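Side-chain contacts in conserved hypothetical protein (Bacteroides thetaiotaomicron, PDB 2HQY), which is of unknown function but binds coenzyme A and is probably an acyl- or aminoacyl-transferase of the acetyltransferase clan: residues Arg24-Cys27 against Asp28-Phe31; Ala131-Gly135 against Lys136-Ala140; Pro162-Ile165 against Gln166-Leu169; His199-Ala203 against Leu204-Gly208. All blocks are in the same frame, centred on the assembly; numbering follows the deposited sequence. Where two conformers were deposited one is given.

Contact 1. Residues Arg24-Cys27 against Asp28-Phe31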
loop_
_atom_site.group_PDB
_atom_site.type_symbol
_atom_site.label_atom_id
_atom_site.label_comp_id
_atom_site.label_asym_id
_atom_site.label_seq_id
_atom_site.Cartn_x
_atom_site.Cartn_y
_atom_site.Cartn_z
ATOM N N ARG A 24 -20.788 -9.917 -12.598
ATOM C CA ARG A 24 -20.114 -8.619 -12.549
ATOM C C ARG A 24 -18.935 -8.574 -13.511
ATOM O O ARG A 24 -18.067 -9.425 -13.455
ATOM C CB ARG A 24 -19.648 -8.363 -11.115
ATOM C CG ARG A 24 -20.784 -8.547 -10.116
ATOM C CD ARG A 24 -21.610 -7.287 -9.983
ATOM N NE ARG A 24 -20.857 -6.353 -9.169
ATOM C CZ ARG A 24 -20.956 -6.248 -7.845
ATOM N NH1 ARG A 24 -20.177 -5.380 -7.219
ATOM N NH2 ARG A 24 -21.831 -6.993 -7.155
ATOM N N ARG A 25 -18.910 -7.570 -14.385
ATOM C CA ARG A 25 -17.871 -7.480 -15.403
ATOM C C ARG A 25 -16.893 -6.320 -15.189
ATOM O O ARG A 25 -15.977 -6.110 -15.985
ATOM C CB ARG A 25 -18.512 -7.402 -16.785
ATOM C CG ARG A 25 -19.385 -8.603 -17.080
ATOM C CD ARG A 25 -19.874 -8.586 -18.507
ATOM N NE ARG A 25 -20.749 -7.451 -18.792
ATOM C CZ ARG A 25 -21.188 -7.130 -20.012
ATOM N NH1 ARG A 25 -20.819 -7.840 -21.074
ATOM N NH2 ARG A 25 -21.988 -6.083 -20.179
ATOM N N ASN A 26 -17.075 -5.557 -14.119
ATOM C CA ASN A 26 -16.225 -4.377 -13.987
ATOM C C ASN A 26 -14.792 -4.696 -13.548
ATOM O O ASN A 26 -14.552 -5.620 -12.732
ATOM C CB ASN A 26 -16.877 -3.288 -13.167
ATOM C CG ASN A 26 -17.007 -3.655 -11.751
ATOM O OD1 ASN A 26 -17.734 -4.584 -11.410
ATOM N ND2 ASN A 26 -16.352 -2.888 -10.887
ATOM N N CYS A 27 -13.851 -3.958 -14.131
ATOM C CA CYS A 27 -12.431 -4.289 -14.019
ATOM C C CYS A 27 -11.961 -4.170 -12.593
ATOM O O CYS A 27 -10.950 -4.766 -12.226
ATOM C CB CYS A 27 -11.573 -3.388 -14.932
ATOM S SG CYS A 27 -11.544 -1.642 -14.486
ATOM N N ASP A 28 -12.678 -3.392 -11.780
ATOM C CA ASP A 28 -12.258 -3.234 -10.378
ATOM C C ASP A 28 -12.367 -4.529 -9.582
ATOM O O ASP A 28 -11.863 -4.598 -8.458
ATOM C CB ASP A 28 -13.011 -2.104 -9.700
ATOM C CG ASP A 28 -12.624 -0.740 -10.283
ATOM O OD1 ASP A 28 -11.439 -0.577 -10.682
ATOM O OD2 ASP A 28 -13.474 0.150 -10.345
ATOM N N LEU A 29 -13.060 -5.531 -10.132
ATOM C CA LEU A 29 -13.190 -6.826 -9.455
ATOM C C LEU A 29 -12.140 -7.869 -9.874
ATOM O O LEU A 29 -12.144 -9.013 -9.366
ATOM C CB LEU A 29 -14.614 -7.391 -9.635
ATOM C CG LEU A 29 -15.669 -6.664 -8.790
ATOM C CD1 LEU A 29 -17.026 -7.226 -9.147
ATOM C CD2 LEU A 29 -15.412 -6.811 -7.313
ATOM N N SER A 30 -11.254 -7.494 -10.792
ATOM C CA SER A 30 -10.081 -8.332 -11.063
ATOM C C SER A 30 -9.229 -8.457 -9.797
ATOM O O SER A 30 -8.941 -7.452 -9.119
ATOM C CB SER A 30 -9.229 -7.734 -12.161
ATOM O OG SER A 30 -7.928 -8.267 -12.046
ATOM N N PHE A 31 -8.848 -9.678 -9.481
ATOM C CA PHE A 31 -8.004 -9.926 -8.324
ATOM C C PHE A 31 -6.689 -9.153 -8.413
ATOM O O PHE A 31 -6.242 -8.594 -7.412
ATOM C CB PHE A 31 -7.739 -11.422 -8.123
ATOM C CG PHE A 31 -6.910 -11.708 -6.910
ATOM C CD1 PHE A 31 -7.423 -11.438 -5.624
ATOM C CD2 PHE A 31 -5.627 -12.221 -7.029
ATOM C CE1 PHE A 31 -6.666 -11.691 -4.481
ATOM C CE2 PHE A 31 -4.842 -12.503 -5.864
ATOM C CZ PHE A 31 -5.355 -12.227 -4.604
#
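R24 and L29 meet across a turn of 3-10 type, five residues apart in the chain. The side chain of L29 is the one to follow. Its CB sits beside the backbone oxygen of N26, 3.6 Å from N26 O. CG then faces the side-chain amide of N26. CD1 ends in the angle between two partners: R24 CB is 3.5 Å from L29 CD1, and N26 OD1 is 3.6 Å from the same methyl. The R24 chain bends at chi2 and chi3, and its NE also comes within 3.9 Å of L29 CD1. The guanidinium meets this methyl obliquely. On the other branch of the N26 amide, ND2 lies 3.6 Å from D28 CB, and the amide and carboxylate planes stand 87° apart. With chi1 at 69°, the N26 amide is turned back over the turn, toward both D28 and L29.

Two backbone bonds close the turn. L29 N donates to N26 O at 3.0 Å, and S30 N donates to C27 O at 3.1 Å. S30 then serves as N-cap of helix 31-36. The guanidinium of R24 is held by the carbonyls of M66 and P67. The contact is buried, with R24 and L29 touching V68 of strand 61-69 and N26 touching L288 and K290 of strand 286-295. Helix 31-36 leads away from its end.

Contact 2. Residues Ala131-Gly135 against Lys136-Ala140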
loop_
_atom_site.group_PDB
_atom_site.type_symbol
_atom_site.label_atom_id
_atom_site.label_comp_id
_atom_site.label_asym_id
_atom_site.label_seq_id
_atom_site.Cartn_x
_atom_site.Cartn_y
_atom_site.Cartn_z
ATOM N N ALA A 131 -9.883 -10.384 -31.562
ATOM C CA ALA A 131 -8.983 -11.486 -31.999
ATOM C C ALA A 131 -8.953 -11.655 -33.520
ATOM O O ALA A 131 -8.002 -12.230 -34.075
ATOM C CB ALA A 131 -9.397 -12.803 -31.333
ATOM N N THR A 132 -10.015 -11.212 -34.196
ATOM C CA THR A 132 -10.123 -11.442 -35.653
ATOM C C THR A 132 -10.063 -10.136 -36.464
ATOM O O THR A 132 -9.668 -10.140 -37.633
ATOM C CB THR A 132 -11.435 -12.177 -36.035
ATOM O OG1 THR A 132 -12.544 -11.319 -35.760
ATOM C CG2 THR A 132 -11.606 -13.462 -35.268
ATOM N N LEU A 133 -10.473 -9.030 -35.849
ATOM C CA LEU A 133 -10.664 -7.737 -36.532
ATOM C C LEU A 133 -11.454 -7.869 -37.843
ATOM O O LEU A 133 -11.154 -7.212 -38.830
ATOM C CB LEU A 133 -9.336 -7.015 -36.747
ATOM C CG LEU A 133 -8.530 -6.819 -35.457
ATOM C CD1 LEU A 133 -7.110 -6.368 -35.796
ATOM C CD2 LEU A 133 -9.247 -5.830 -34.550
ATOM N N LYS A 134 -12.478 -8.714 -37.838
ATOM C CA LYS A 134 -13.256 -8.989 -39.058
ATOM C C LYS A 134 -14.320 -7.910 -39.291
ATOM O O LYS A 134 -14.879 -7.351 -38.328
ATOM C CB LYS A 134 -13.928 -10.342 -38.908
ATOM C CG LYS A 134 -14.805 -10.384 -37.662
ATOM C CD LYS A 134 -15.406 -11.741 -37.348
ATOM C CE LYS A 134 -16.163 -11.628 -36.016
ATOM N NZ LYS A 134 -17.074 -12.779 -35.754
ATOM N N GLY A 135 -14.591 -7.614 -40.560
ATOM C CA GLY A 135 -15.708 -6.748 -40.942
ATOM C C GLY A 135 -15.335 -5.312 -41.260
ATOM O O GLY A 135 -14.234 -4.870 -40.937
ATOM N N LYS A 136 -16.261 -4.583 -41.890
ATOM C CA LYS A 136 -16.030 -3.197 -42.295
ATOM C C LYS A 136 -15.558 -2.276 -41.164
ATOM O O LYS A 136 -14.630 -1.481 -41.348
ATOM C CB LYS A 136 -17.293 -2.609 -42.954
ATOM C CG LYS A 136 -17.036 -1.277 -43.657
ATOM C CD LYS A 136 -18.299 -0.668 -44.282
ATOM C CE LYS A 136 -19.000 0.235 -43.272
ATOM N NZ LYS A 136 -20.239 0.782 -43.819
ATOM N N LYS A 137 -16.170 -2.396 -39.990
ATOM C CA LYS A 137 -15.833 -1.503 -38.875
ATOM C C LYS A 137 -14.413 -1.662 -38.321
ATOM O O LYS A 137 -13.922 -0.778 -37.618
ATOM C CB LYS A 137 -16.874 -1.570 -37.751
ATOM C CG LYS A 137 -16.990 -2.892 -37.034
ATOM C CD LYS A 137 -17.995 -2.753 -35.907
ATOM C CE LYS A 137 -18.723 -4.063 -35.653
ATOM N NZ LYS A 137 -19.713 -3.882 -34.551
ATOM N N PHE A 138 -13.768 -2.781 -38.644
ATOM C CA PHE A 138 -12.384 -3.026 -38.216
ATOM C C PHE A 138 -11.358 -2.910 -39.343
ATOM O O PHE A 138 -10.212 -3.329 -39.173
ATOM C CB PHE A 138 -12.259 -4.372 -37.503
ATOM C CG PHE A 138 -12.909 -4.398 -36.147
ATOM C CD1 PHE A 138 -12.309 -3.761 -35.057
ATOM C CD2 PHE A 138 -14.122 -5.040 -35.966
ATOM C CE1 PHE A 138 -12.911 -3.777 -33.801
ATOM C CE2 PHE A 138 -14.752 -5.051 -34.719
ATOM C CZ PHE A 138 -14.145 -4.422 -33.630
ATOM N N GLN A 139 -11.758 -2.339 -40.488
ATOM C CA GLN A 139 -10.840 -2.182 -41.611
ATOM C C GLN A 139 -9.575 -1.381 -41.290
ATOM O O GLN A 139 -8.476 -1.808 -41.657
ATOM C CB GLN A 139 -11.538 -1.602 -42.847
ATOM C CG GLN A 139 -10.656 -1.714 -44.089
ATOM C CD GLN A 139 -11.457 -1.907 -45.339
ATOM O OE1 GLN A 139 -12.310 -1.087 -45.675
ATOM N NE2 GLN A 139 -11.197 -3.008 -46.045
ATOM N N ALA A 140 -9.715 -0.233 -40.620
ATOM C CA ALA A 140 -8.550 0.553 -40.186
ATOM C C ALA A 140 -7.622 -0.244 -39.258
ATOM O O ALA A 140 -6.390 -0.123 -39.347
ATOM C CB ALA A 140 -8.987 1.854 -39.502
#
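L133 and F138 bring their CA atoms to 5.3 Å of each other where the chain turns from helix 127-132 toward helix 139-151. L133 leaves the first helix with positive phi (47°). G135 also has positive phi, a conformation that would jam a side chain against the preceding carbonyl. K136 and K137 form a short 3-10 turn, closed by F138 N donating to G135 O at 3.1 Å. The donor stands above the carbonyl plane.

F138 then folds back over the first segment. Its CB rests 3.3 Å from L133 O. CG lies over L133 CA, at 4.0 Å. With CG placed opposite its own carbonyl carbon (chi1 -70°), the ring is set beside L133. CD1 touches the methyl L133 CD2 at 3.7 Å, the two side chains crossing at about a right angle. CD2 presents the ring edge to K134 O at 3.4 Å, near the ring plane. Replacing F138 with an alanine would probably open a gap beside L133 CD2 and leave the K134 carbonyl without its ring-edge neighbour.

R142 NH1 binds both L133 O and G135 O, tying helix 139-151 to the turn. L133 packs on K141 and I145 of that helix. F138 reaches back to D129 of helix 127-132 and also touches Q283 in a loop.

Contact 3. Residues Pro162-Ile165 against Gln166-Leu169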
loop_
_atom_site.group_PDB
_atom_site.type_symbol
_atom_site.label_atom_id
_atom_site.label_comp_id
_atom_site.label_asym_id
_atom_site.label_seq_id
_atom_site.Cartn_x
_atom_site.Cartn_y
_atom_site.Cartn_z
ATOM N N PRO A 162 8.552 -15.762 -16.359
ATOM C CA PRO A 162 9.403 -15.220 -15.290
ATOM C C PRO A 162 10.683 -14.571 -15.766
ATOM O O PRO A 162 11.005 -13.498 -15.274
ATOM C CB PRO A 162 9.668 -16.453 -14.391
ATOM C CG PRO A 162 8.370 -17.219 -14.507
ATOM C CD PRO A 162 8.092 -17.129 -16.017
ATOM N N ASP A 163 11.383 -15.168 -16.734
ATOM C CA ASP A 163 12.642 -14.585 -17.204
ATOM C C ASP A 163 12.472 -13.301 -18.014
ATOM O O ASP A 163 13.447 -12.576 -18.240
ATOM C CB ASP A 163 13.445 -15.583 -18.047
ATOM C CG ASP A 163 14.888 -15.115 -18.280
ATOM O OD1 ASP A 163 15.562 -14.625 -17.307
ATOM O OD2 ASP A 163 15.355 -15.213 -19.447
ATOM N N ARG A 164 11.235 -13.029 -18.441
ATOM C CA ARG A 164 10.929 -11.857 -19.252
ATOM C C ARG A 164 10.257 -10.719 -18.475
ATOM O O ARG A 164 9.920 -9.684 -19.070
ATOM C CB ARG A 164 10.083 -12.254 -20.470
ATOM C CG ARG A 164 10.801 -13.211 -21.437
ATOM C CD ARG A 164 9.964 -13.437 -22.704
ATOM N NE ARG A 164 10.583 -14.441 -23.570
ATOM C CZ ARG A 164 10.048 -15.632 -23.852
ATOM N NH1 ARG A 164 10.705 -16.455 -24.656
ATOM N NH2 ARG A 164 8.854 -16.001 -23.375
ATOM N N ILE A 165 10.094 -10.888 -17.161
ATOM C CA ILE A 165 9.517 -9.831 -16.323
ATOM C C ILE A 165 10.411 -8.597 -16.352
ATOM O O ILE A 165 9.917 -7.452 -16.485
ATOM C CB ILE A 165 9.308 -10.308 -14.857
ATOM C CG1 ILE A 165 8.418 -11.569 -14.798
ATOM C CG2 ILE A 165 8.747 -9.169 -13.988
ATOM C CD1 ILE A 165 6.895 -11.318 -14.925
ATOM N N GLN A 166 11.730 -8.821 -16.250
ATOM C CA GLN A 166 12.659 -7.685 -16.229
ATOM C C GLN A 166 12.557 -6.781 -17.484
ATOM O O GLN A 166 12.653 -5.526 -17.379
ATOM C CB GLN A 166 14.107 -8.121 -15.956
ATOM C CG GLN A 166 15.041 -6.938 -15.699
ATOM C CD GLN A 166 14.614 -6.133 -14.474
ATOM O OE1 GLN A 166 14.439 -6.694 -13.403
ATOM N NE2 GLN A 166 14.466 -4.809 -14.633
ATOM N N GLU A 167 12.390 -7.371 -18.666
ATOM C CA GLU A 167 12.316 -6.482 -19.837
ATOM C C GLU A 167 11.029 -5.645 -19.828
ATOM O O GLU A 167 11.017 -4.493 -20.303
ATOM C CB GLU A 167 12.542 -7.211 -21.163
ATOM C CG GLU A 167 11.600 -8.309 -21.471
ATOM C CD GLU A 167 11.865 -8.898 -22.856
ATOM O OE1 GLU A 167 12.765 -8.424 -23.572
ATOM O OE2 GLU A 167 11.178 -9.847 -23.221
ATOM N N CYS A 168 9.956 -6.195 -19.268
ATOM C CA CYS A 168 8.711 -5.411 -19.103
ATOM C C CYS A 168 8.979 -4.248 -18.133
ATOM O O CYS A 168 8.575 -3.113 -18.364
ATOM C CB CYS A 168 7.579 -6.283 -18.555
ATOM S SG CYS A 168 7.085 -7.572 -19.751
ATOM N N LEU A 169 9.666 -4.543 -17.032
ATOM C CA LEU A 169 9.983 -3.479 -16.059
ATOM C C LEU A 169 10.872 -2.411 -16.717
ATOM O O LEU A 169 10.716 -1.208 -16.442
ATOM C CB LEU A 169 10.675 -4.071 -14.823
ATOM C CG LEU A 169 9.746 -4.896 -13.920
ATOM C CD1 LEU A 169 10.538 -5.783 -12.915
ATOM C CD2 LEU A 169 8.735 -4.004 -13.171
HETATM O O HOH W 1 12.895 -11.357 -15.195
HETATM O O HOH W 2 13.786 -9.951 -18.862
#
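R164 and E167 lie side by side at the start of helix 165-179, where its first turn grows out of the loop after strand 156-159. Their chains point the same way. The stem of R164 runs along E167 OE2, with R164 CB and R164 CD each 3.8 Å from it. The guanidinium and carboxylate planes are 29° apart, but the charged atoms do not touch. Each has its own partner: R164 NH2 binds P159 O, and E167 OE2 binds NE2 of H212. E167 CG sits between the backbone N and the carbonyl carbon (chi1 59°), which brings it against R164 O at 3.2 Å. A leucine in place of E167 would probably leave H212 NE2 without its carboxylate mate.

The packed side is apolar. In the conformer given for I165, I165 and L169 cross obliquely, their methyls CG2 and CD1 4.0 Å apart, and both touch L198 of helix 185-199. C168 joins them there and also reaches I210 of strand 207-213. The helical bond from L169 N to I165 O is 3.0 Å long, whereas that from C168 N to R164 O is longer, at 3.5 Å, and weak.

The other side is wet. D163 forms a salt bridge with K88 of the second subunit, and Q166 packs on the same lysine. Two waters bridge N-H groups of the first turn to loop carbonyls. One joins Q166 N to P162 O. The other accepts from E167 N at 2.9 Å and donates to D163 O at 2.7 Å.

Contact 4. Residues His199-Ala203 against Leu204-Gly208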
loop_
_atom_site.group_PDB
_atom_site.type_symbol
_atom_site.label_atom_id
_atom_site.label_comp_id
_atom_site.label_asym_id
_atom_site.label_seq_id
_atom_site.Cartn_x
_atom_site.Cartn_y
_atom_site.Cartn_z
ATOM N N HIS A 199 5.960 -7.818 -10.289
ATOM C CA HIS A 199 6.704 -8.501 -9.236
ATOM C C HIS A 199 5.959 -9.748 -8.684
ATOM O O HIS A 199 6.588 -10.694 -8.195
ATOM C CB HIS A 199 6.907 -7.575 -8.041
ATOM C CG HIS A 199 7.907 -6.466 -8.222
ATOM N ND1 HIS A 199 7.949 -5.305 -7.467
ATOM C CD2 HIS A 199 8.851 -6.319 -9.182
ATOM C CE1 HIS A 199 8.914 -4.522 -7.923
ATOM N NE2 HIS A 199 9.473 -5.114 -8.964
ATOM N N ASN A 200 4.636 -9.709 -8.697
ATOM C CA ASN A 200 3.822 -10.799 -8.158
ATOM C C ASN A 200 2.991 -11.517 -9.236
ATOM O O ASN A 200 1.926 -12.060 -8.965
ATOM C CB ASN A 200 2.936 -10.217 -7.064
ATOM C CG ASN A 200 3.770 -9.658 -5.918
ATOM O OD1 ASN A 200 4.386 -10.430 -5.155
ATOM N ND2 ASN A 200 3.829 -8.332 -5.809
ATOM N N PHE A 201 3.523 -11.562 -10.443
ATOM C CA PHE A 201 2.753 -11.930 -11.628
ATOM C C PHE A 201 2.074 -13.307 -11.512
ATOM O O PHE A 201 0.871 -13.440 -11.755
ATOM C CB PHE A 201 3.712 -11.941 -12.834
ATOM C CG PHE A 201 3.025 -11.824 -14.158
ATOM C CD1 PHE A 201 2.595 -10.568 -14.627
ATOM C CD2 PHE A 201 2.844 -12.952 -14.969
ATOM C CE1 PHE A 201 2.001 -10.414 -15.908
ATOM C CE2 PHE A 201 2.229 -12.825 -16.259
ATOM C CZ PHE A 201 1.800 -11.555 -16.728
ATOM N N GLU A 202 2.850 -14.315 -11.138
ATOM C CA GLU A 202 2.322 -15.675 -11.071
ATOM C C GLU A 202 1.355 -15.862 -9.922
ATOM O O GLU A 202 0.301 -16.500 -10.088
ATOM C CB GLU A 202 3.462 -16.687 -11.009
ATOM C CG GLU A 202 4.127 -16.758 -12.369
ATOM C CD GLU A 202 5.031 -17.962 -12.550
ATOM O OE1 GLU A 202 5.705 -18.385 -11.571
ATOM O OE2 GLU A 202 5.080 -18.473 -13.694
ATOM N N ALA A 203 1.682 -15.299 -8.758
ATOM C CA ALA A 203 0.800 -15.417 -7.592
ATOM C C ALA A 203 -0.583 -14.823 -7.876
ATOM O O ALA A 203 -1.582 -15.338 -7.401
ATOM C CB ALA A 203 1.405 -14.739 -6.376
ATOM N N LEU A 204 -0.606 -13.709 -8.597
ATOM C CA LEU A 204 -1.871 -13.027 -8.927
ATOM C C LEU A 204 -2.739 -13.793 -9.931
ATOM O O LEU A 204 -3.964 -13.611 -9.935
ATOM C CB LEU A 204 -1.601 -11.635 -9.447
ATOM C CG LEU A 204 -1.056 -10.656 -8.419
ATOM C CD1 LEU A 204 -0.538 -9.406 -9.178
ATOM C CD2 LEU A 204 -2.165 -10.278 -7.369
ATOM N N GLY A 205 -2.118 -14.632 -10.765
ATOM C CA GLY A 205 -2.858 -15.346 -11.815
ATOM C C GLY A 205 -2.892 -14.623 -13.157
ATOM O O GLY A 205 -3.753 -14.911 -14.018
ATOM N N LEU A 206 -1.935 -13.715 -13.369
ATOM C CA LEU A 206 -1.942 -12.909 -14.590
ATOM C C LEU A 206 -1.363 -13.676 -15.771
ATOM O O LEU A 206 -0.543 -14.614 -15.574
ATOM C CB LEU A 206 -1.124 -11.649 -14.382
ATOM C CG LEU A 206 -1.696 -10.570 -13.468
ATOM C CD1 LEU A 206 -0.569 -9.584 -13.117
ATOM C CD2 LEU A 206 -2.801 -9.857 -14.230
ATOM N N THR A 207 -1.797 -13.306 -16.979
ATOM C CA THR A 207 -1.123 -13.753 -18.192
ATOM C C THR A 207 -0.790 -12.530 -18.997
ATOM O O THR A 207 -1.451 -11.482 -18.831
ATOM C CB THR A 207 -1.968 -14.719 -19.032
ATOM O OG1 THR A 207 -3.263 -14.156 -19.200
ATOM C CG2 THR A 207 -2.102 -16.074 -18.310
ATOM N N GLY A 208 0.219 -12.626 -19.865
ATOM C CA GLY A 208 0.568 -11.433 -20.623
ATOM C C GLY A 208 1.319 -11.742 -21.872
ATOM O O GLY A 208 1.630 -12.903 -22.155
#
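A Schellman motif ends the short helix 201-204, and F201 and L206 meet across it just before strand 207-213 begins. G205 has positive phi (92°), a conformation in which a side chain would collide with the carbonyl of L204. Two N-H groups turn back onto F201 O: L206 N at 3.2 Å, nearly in line with the carbonyl, and G205 N more weakly. G205 N also donates to E202 O at 3.1 Å.

The side chains close the same loop. F201 has CG turned opposite its backbone N (chi1 -160°), which swings the ring toward the emerging strand. L206 CB stands over the ring centre in a CH-pi contact, 3.7 Å from the F201 centroid and 12° off the normal. L206 CD1 reaches farther along and touches F201 CD1 at 3.6 Å. The ring edge meets the backbone of the strand, with G208 N near the ring plane and 3.7 Å from F201 CZ. A side chain on G208 would point at this ring, where the fit is tight.

On the other side of the turn, L204 N binds N200 O, and L204 CG lies 3.3 Å from that same oxygen. L204 also packs on F31, S32 and C35. N200 OD1 is hydrogen-bonded to Q44 NE2 of the second subunit, and N200 ND2 to Y196 O.

The bonds to F201 O and E202 O cap the helix end, while F201 and L206 join it to the strand through apolar contact. Both kinds of contact link the helix end to the start of the strand.

All four contacts are local turns at helix ends, but their settings differ. Contact 1 is buried near the centre of the chain. Contact 2 lies far out and is partly buried, with its lysines at the surface. Contact 3 is a surface contact, and contact 4 is partly buried. Contacts 3 and 4 are neighbours: P162 meets E202 and L169 meets H199, and in one conformer I165 packs on F201. Both also reach the second subunit. Contact 1 joins contact 4 through F31 against L204, whereas contact 2 touches none of the others. Contact 3 adds two bridging waters. Contacts 2 and 4 each combine a glycine with an aromatic ring, while contact 1 sets a leucine methyl among polar side chains.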